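PDB 3B7F: glycosyl hydrolase, BNR repeat from Ralstonia eutropha, which is a seven-bladed beta-propeller related to non-viral sialidases and is probably a glycosyl hydrolase. Local coordinates for residues Gly195-Val201 with Gly231-Val237; Asp245-Gln249 with Asp259-Trp265. One frame throughout, in Å; residues are numbered along the deposited sequence.

Contact 1: Gly195-Val201 with Gly231-Val237. With EDO (1,2-ethanediol), chain R.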
loop_
_atom_site.group_PDB
_atom_site.type_symbol
_atom_site.label_atom_id
_atom_site.label_comp_id
_atom_site.label_asym_id
_atom_site.label_seq_id
_atom_site.Cartn_x
_atom_site.Cartn_y
_atom_site.Cartn_z
ATOM N N GLY A 195 2.670 -5.158 8.077
ATOM C CA GLY A 195 1.773 -4.257 8.804
ATOM C C GLY A 195 0.452 -4.977 8.967
ATOM O O GLY A 195 0.025 -5.723 8.094
HETATM N N MSE A 196 -0.183 -4.788 10.103
HETATM C CA MSE A 196 -1.448 -5.420 10.330
HETATM C C MSE A 196 -2.421 -4.441 10.938
HETATM O O MSE A 196 -2.093 -3.740 11.885
HETATM C CB MSE A 196 -1.276 -6.591 11.272
HETATM C CG MSE A 196 -0.278 -7.561 10.814
HETATM SE SE MSE A 196 -0.566 -9.208 11.703
HETATM C CE MSE A 196 -0.724 -8.669 13.481
ATOM N N SER A 197 -3.623 -4.437 10.375
ATOM C CA SER A 197 -4.712 -3.624 10.830
ATOM C C SER A 197 -5.755 -4.586 11.417
ATOM O O SER A 197 -6.479 -5.196 10.661
ATOM C CB SER A 197 -5.262 -2.786 9.691
ATOM O OG SER A 197 -4.280 -1.826 9.307
ATOM N N SER A 198 -5.806 -4.797 12.734
ATOM C CA SER A 198 -4.902 -4.225 13.761
ATOM C C SER A 198 -3.813 -5.219 14.120
ATOM O O SER A 198 -3.856 -6.388 13.702
ATOM C CB SER A 198 -5.690 -3.811 14.999
ATOM O OG SER A 198 -6.412 -4.903 15.502
ATOM N N GLY A 199 -2.813 -4.724 14.847
ATOM C CA GLY A 199 -1.674 -5.521 15.302
ATOM C C GLY A 199 -0.395 -4.722 15.377
ATOM O O GLY A 199 0.325 -4.816 16.359
ATOM N N GLY A 200 -0.082 -3.974 14.320
ATOM C CA GLY A 200 1.119 -3.177 14.261
ATOM C C GLY A 200 2.056 -3.572 13.149
ATOM O O GLY A 200 1.677 -4.321 12.227
ATOM N N VAL A 201 3.269 -3.025 13.246
ATOM C CA VAL A 201 4.368 -3.350 12.365
ATOM C C VAL A 201 5.146 -4.464 13.050
ATOM O O VAL A 201 5.318 -4.460 14.283
ATOM C CB VAL A 201 5.315 -2.174 12.071
ATOM C CG1 VAL A 201 6.493 -2.629 11.146
ATOM C CG2 VAL A 201 4.555 -1.024 11.476
ATOM N N GLY A 231 -0.808 -4.166 18.915
ATOM C CA GLY A 231 -2.235 -3.865 18.885
ATOM C C GLY A 231 -2.543 -2.644 18.024
ATOM O O GLY A 231 -3.714 -2.336 17.757
ATOM N N HIS A 232 -1.485 -1.991 17.553
ATOM C CA HIS A 232 -1.519 -0.731 16.774
ATOM C C HIS A 232 -2.190 -0.875 15.412
ATOM O O HIS A 232 -2.354 -1.987 14.910
ATOM C CB HIS A 232 -0.086 -0.229 16.572
ATOM C CG HIS A 232 0.667 -0.015 17.855
ATOM N ND1 HIS A 232 1.166 -1.059 18.606
ATOM C CD2 HIS A 232 0.973 1.116 18.536
ATOM C CE1 HIS A 232 1.746 -0.583 19.689
ATOM N NE2 HIS A 232 1.639 0.735 19.675
ATOM N N ASP A 233 -2.570 0.256 14.810
ATOM C CA ASP A 233 -3.251 0.253 13.507
ATOM C C ASP A 233 -2.506 1.074 12.432
ATOM O O ASP A 233 -2.939 2.175 12.056
ATOM C CB ASP A 233 -4.717 0.717 13.661
ATOM C CG ASP A 233 -5.538 0.556 12.379
ATOM O OD1 ASP A 233 -5.150 -0.236 11.492
ATOM O OD2 ASP A 233 -6.590 1.236 12.252
ATOM N N PRO A 234 -1.356 0.540 11.947
ATOM C CA PRO A 234 -0.714 1.159 10.809
ATOM C C PRO A 234 -1.602 0.956 9.614
ATOM O O PRO A 234 -2.255 -0.096 9.525
ATOM C CB PRO A 234 0.561 0.342 10.620
ATOM C CG PRO A 234 0.261 -0.979 11.199
ATOM C CD PRO A 234 -0.581 -0.621 12.411
ATOM N N HIS A 235 -1.656 1.968 8.746
ATOM C CA HIS A 235 -2.419 1.905 7.505
ATOM C C HIS A 235 -1.545 1.579 6.288
ATOM O O HIS A 235 -1.914 0.778 5.455
ATOM C CB HIS A 235 -3.199 3.201 7.252
ATOM C CG HIS A 235 -4.309 3.439 8.232
ATOM N ND1 HIS A 235 -4.908 4.668 8.390
ATOM C CD2 HIS A 235 -4.902 2.613 9.130
ATOM C CE1 HIS A 235 -5.841 4.585 9.324
ATOM N NE2 HIS A 235 -5.862 3.349 9.783
ATOM N N CYS A 236 -0.398 2.230 6.187
ATOM C CA CYS A 236 0.484 2.038 5.072
ATOM C C CYS A 236 1.888 2.275 5.560
ATOM O O CYS A 236 2.123 3.290 6.186
ATOM C CB CYS A 236 0.114 3.029 3.977
ATOM S SG CYS A 236 0.945 2.700 2.404
ATOM N N VAL A 237 2.780 1.309 5.339
ATOM C CA VAL A 237 4.185 1.399 5.728
ATOM C C VAL A 237 5.028 1.274 4.439
ATOM O O VAL A 237 4.681 0.486 3.556
ATOM C CB VAL A 237 4.609 0.313 6.799
ATOM C CG1 VAL A 237 5.897 0.733 7.518
ATOM C CG2 VAL A 237 3.535 0.060 7.842
HETATM C C1 EDO R . 4.122 2.814 21.611
HETATM O O1 EDO R . 2.828 2.189 21.774
HETATM C C2 EDO R . 5.189 2.220 22.513
HETATM O O2 EDO R . 6.225 3.191 22.708
HETATM O O HOH W 1 -5.923 -3.567 18.430
#
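The hydroxyl OG of S197 sits among several polar groups: D233 OD1 lies 2.8 Å from it and the backbone O of P234 2.7 Å, while H180 and R343 hydrogen-bond to it from outside the two segments. D233 turns its CG anti to the backbone N (chi1 -172°), which brings OD1 to the serine; the other oxygen, OD2, takes a weak bond from H235 NE2 and a hydrogen bond from W304 NE1. H235 ND1 is held by G280 O. The backbone grips nearby, where G199 N donates to H232 O at 2.8 Å and G231 N donates to G199 O in a nearly straight bond (173°). These are neighbouring blades of the propeller: 195-201 spans the tight turn and the adjoining ends of strands 192-197 and 200-204, with a classic beta bulge at G199 and G200 opposite M196 and a cis peptide before S198, and 231-237 leads into the innermost strand of the next blade. P234 wedges its ring into the hairpin, CD 3.6 Å from G200 CA. Further along, V201 CG2 meets V237 CG2 at 3.9 Å, their side chains crossing obliquely.

Contact 2: Asp245-Gln249 with Asp259-Trp265. With EDO (1,2-ethanediol), chain S; EDO (1,2-ethanediol), chain J.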
loop_
_atom_site.group_PDB
_atom_site.type_symbol
_atom_site.label_atom_id
_atom_site.label_comp_id
_atom_site.label_asym_id
_atom_site.label_seq_id
_atom_site.Cartn_x
_atom_site.Cartn_y
_atom_site.Cartn_z
ATOM N N ASP A 245 17.261 1.874 5.686
ATOM C CA ASP A 245 17.114 2.069 7.141
ATOM C C ASP A 245 15.920 2.956 7.489
ATOM O O ASP A 245 15.400 2.870 8.608
ATOM C CB ASP A 245 18.348 2.724 7.755
ATOM C CG ASP A 245 19.563 1.811 7.751
ATOM O OD1 ASP A 245 19.451 0.625 8.147
ATOM O OD2 ASP A 245 20.633 2.316 7.371
ATOM N N ILE A 246 15.491 3.794 6.541
ATOM C CA ILE A 246 14.379 4.726 6.765
ATOM C C ILE A 246 13.031 4.137 6.342
ATOM O O ILE A 246 12.853 3.714 5.193
ATOM C CB ILE A 246 14.614 6.082 6.036
ATOM C CG1 ILE A 246 16.064 6.568 6.206
ATOM C CG2 ILE A 246 13.590 7.140 6.506
ATOM C CD1 ILE A 246 16.608 6.603 7.662
ATOM N N LEU A 247 12.103 4.092 7.299
ATOM C CA LEU A 247 10.726 3.647 7.104
ATOM C C LEU A 247 9.787 4.807 7.433
ATOM O O LEU A 247 10.073 5.617 8.317
ATOM C CB LEU A 247 10.361 2.444 7.990
ATOM C CG LEU A 247 10.827 1.041 7.565
ATOM C CD1 LEU A 247 12.301 0.988 7.329
ATOM C CD2 LEU A 247 10.430 0.026 8.627
ATOM N N TYR A 248 8.704 4.916 6.674
ATOM C CA TYR A 248 7.657 5.901 6.946
ATOM C C TYR A 248 6.349 5.157 7.069
ATOM O O TYR A 248 6.175 4.095 6.470
ATOM C CB TYR A 248 7.555 6.965 5.868
ATOM C CG TYR A 248 8.715 7.961 5.806
ATOM C CD1 TYR A 248 9.835 7.702 5.026
ATOM C CD2 TYR A 248 8.647 9.194 6.466
ATOM C CE1 TYR A 248 10.871 8.625 4.927
ATOM C CE2 TYR A 248 9.670 10.131 6.354
ATOM C CZ TYR A 248 10.789 9.831 5.587
ATOM O OH TYR A 248 11.835 10.724 5.466
ATOM N N GLN A 249 5.450 5.651 7.919
ATOM C CA GLN A 249 4.113 5.071 7.945
ATOM C C GLN A 249 3.022 6.101 8.169
ATOM O O GLN A 249 3.236 7.111 8.841
ATOM C CB GLN A 249 3.969 3.926 8.979
ATOM C CG GLN A 249 4.113 4.319 10.449
ATOM C CD GLN A 249 3.459 3.341 11.388
ATOM O OE1 GLN A 249 2.263 3.117 11.296
ATOM N NE2 GLN A 249 4.229 2.780 12.329
ATOM N N ASP A 259 14.128 5.668 11.717
ATOM C CA ASP A 259 15.443 5.267 11.261
ATOM C C ASP A 259 15.600 3.947 12.021
ATOM O O ASP A 259 15.650 3.956 13.253
ATOM C CB ASP A 259 16.507 6.285 11.644
ATOM C CG ASP A 259 17.857 5.909 11.123
ATOM O OD1 ASP A 259 18.171 4.705 11.119
ATOM O OD2 ASP A 259 18.589 6.821 10.709
ATOM N N ARG A 260 15.671 2.827 11.304
ATOM C CA ARG A 260 15.750 1.502 11.946
ATOM C C ARG A 260 16.917 1.343 12.948
ATOM O O ARG A 260 16.797 0.597 13.927
ATOM C CB ARG A 260 15.778 0.388 10.886
ATOM C CG ARG A 260 15.725 -1.047 11.431
ATOM C CD ARG A 260 14.430 -1.354 12.200
ATOM N NE ARG A 260 14.608 -2.548 13.006
ATOM C CZ ARG A 260 14.942 -2.564 14.295
ATOM N NH1 ARG A 260 15.152 -1.464 14.987
ATOM N NH2 ARG A 260 15.070 -3.717 14.907
ATOM N N ARG A 261 18.019 2.060 12.723
ATOM C CA ARG A 261 19.168 2.020 13.646
ATOM C C ARG A 261 18.784 2.558 15.018
ATOM O O ARG A 261 19.362 2.142 15.998
ATOM C CB ARG A 261 20.342 2.847 13.146
ATOM C CG ARG A 261 20.888 2.526 11.745
ATOM C CD ARG A 261 21.347 3.851 11.195
ATOM N NE ARG A 261 21.846 3.841 9.836
ATOM C CZ ARG A 261 21.806 4.878 8.989
ATOM N NH1 ARG A 261 21.197 6.031 9.287
ATOM N NH2 ARG A 261 22.336 4.735 7.771
ATOM N N GLU A 262 17.843 3.502 15.071
ATOM C CA GLU A 262 17.325 4.043 16.331
ATOM C C GLU A 262 16.233 3.142 16.911
ATOM O O GLU A 262 16.093 3.068 18.112
ATOM C CB GLU A 262 16.786 5.472 16.139
ATOM C CG GLU A 262 17.841 6.462 15.591
ATOM C CD GLU A 262 17.314 7.879 15.333
ATOM O OE1 GLU A 262 16.083 8.095 15.239
ATOM O OE2 GLU A 262 18.162 8.785 15.206
ATOM N N GLY A 263 15.444 2.480 16.061
ATOM C CA GLY A 263 14.389 1.569 16.520
ATOM C C GLY A 263 13.148 2.192 17.157
ATOM O O GLY A 263 12.430 1.505 17.875
ATOM N N VAL A 264 12.889 3.469 16.861
ATOM C CA VAL A 264 11.744 4.203 17.374
ATOM C C VAL A 264 11.018 5.010 16.244
ATOM O O VAL A 264 11.650 5.643 15.381
ATOM C CB VAL A 264 12.198 5.123 18.537
ATOM C CG1 VAL A 264 13.232 6.139 18.048
ATOM C CG2 VAL A 264 11.006 5.813 19.210
ATOM N N TRP A 265 9.701 4.902 16.217
ATOM C CA TRP A 265 8.857 5.708 15.344
ATOM C C TRP A 265 8.714 7.061 16.013
ATOM O O TRP A 265 8.389 7.117 17.203
ATOM C CB TRP A 265 7.456 5.104 15.185
ATOM C CG TRP A 265 7.436 3.791 14.475
ATOM C CD1 TRP A 265 7.331 2.569 15.045
ATOM C CD2 TRP A 265 7.540 3.573 13.056
ATOM N NE1 TRP A 265 7.353 1.603 14.083
ATOM C CE2 TRP A 265 7.496 2.184 12.853
ATOM C CE3 TRP A 265 7.658 4.416 11.944
ATOM C CZ2 TRP A 265 7.587 1.602 11.575
ATOM C CZ3 TRP A 265 7.759 3.841 10.678
ATOM C CH2 TRP A 265 7.714 2.443 10.511
HETATM C C1 EDO S . 17.388 -0.950 18.618
HETATM O O1 EDO S . 16.223 -1.496 17.994
HETATM C C2 EDO S . 18.162 -0.099 17.626
HETATM O O2 EDO S . 19.057 -0.902 16.836
HETATM C C1 EDO J . 18.564 10.430 10.831
HETATM O O1 EDO J . 18.076 9.219 10.215
HETATM C C2 EDO J . 17.489 11.183 11.643
HETATM O O2 EDO J . 16.816 10.364 12.631
#
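Q249 stands over one face of the W265 indole, with NE2 above its middle, 3.4 Å from W265 CE2. The amide and ring planes are 80° apart, so the amide stands nearly upright on the ring instead of stacking on it. Q249 CG adds a CH-pi contact, 4.0 Å from the centroid of the six-membered ring of W265. The glutamine reaches there with CG lodged between its backbone N and carbonyl carbon (chi1 65°) and the rest of the chain extended; OE1 is held by N251, which helps fix the amide's rotation. L247 meets the far end of the indole, its CB 3.7 Å from W265 CH2, and W265 NE1 is satisfied by L214 O.

At the other end D245 is gripped twice. Its backbone O accepts from R260 N at 2.7 Å. D245 OD2 sits over one face of the R261 guanidinium, 3.0 Å from R261 NH2, with the two planes 52° apart: a salt bridge. R261 NH1 also makes a salt bridge, with a weak hydrogen bond, to D259 OD2, so R261 links two acids whose charges it probably offsets. D259 OD1 accepts from R261 N at 3.1 Å, an Asx turn that shapes the bend after the third strand.

Strand 254-259, whose last residue D259 opens the second segment, lies between strands 246-251 and 264-266 in this four-stranded blade, and W265, on the outermost strand, reaches past it to 246-251 and also touches V237 of strand 234-239.

How the contacts relate
Following the chain from the N terminus, the hairpin of strands 192-197 and 200-204 comes first. About thirty residues later, after strand 212-213 completes that blade, 231-237 returns to the hairpin and contact 1 closes a long, mostly irregular loop between blades. Strand 234-239 then turns into 246-251, and contact 2 closes a much shorter loop around strand 254-259, within one blade. The two contacts lie in series, neither nested nor crossed, with centres about 15 Å apart. They meet where adjacent strands carry P234 and V237 against Q249, P234 CB being 3.3 Å from Q249 OE1. Contact 1 thus joins consecutive blades, while contact 2 ties the second strand of the following blade to the turn and outermost strand at its edge.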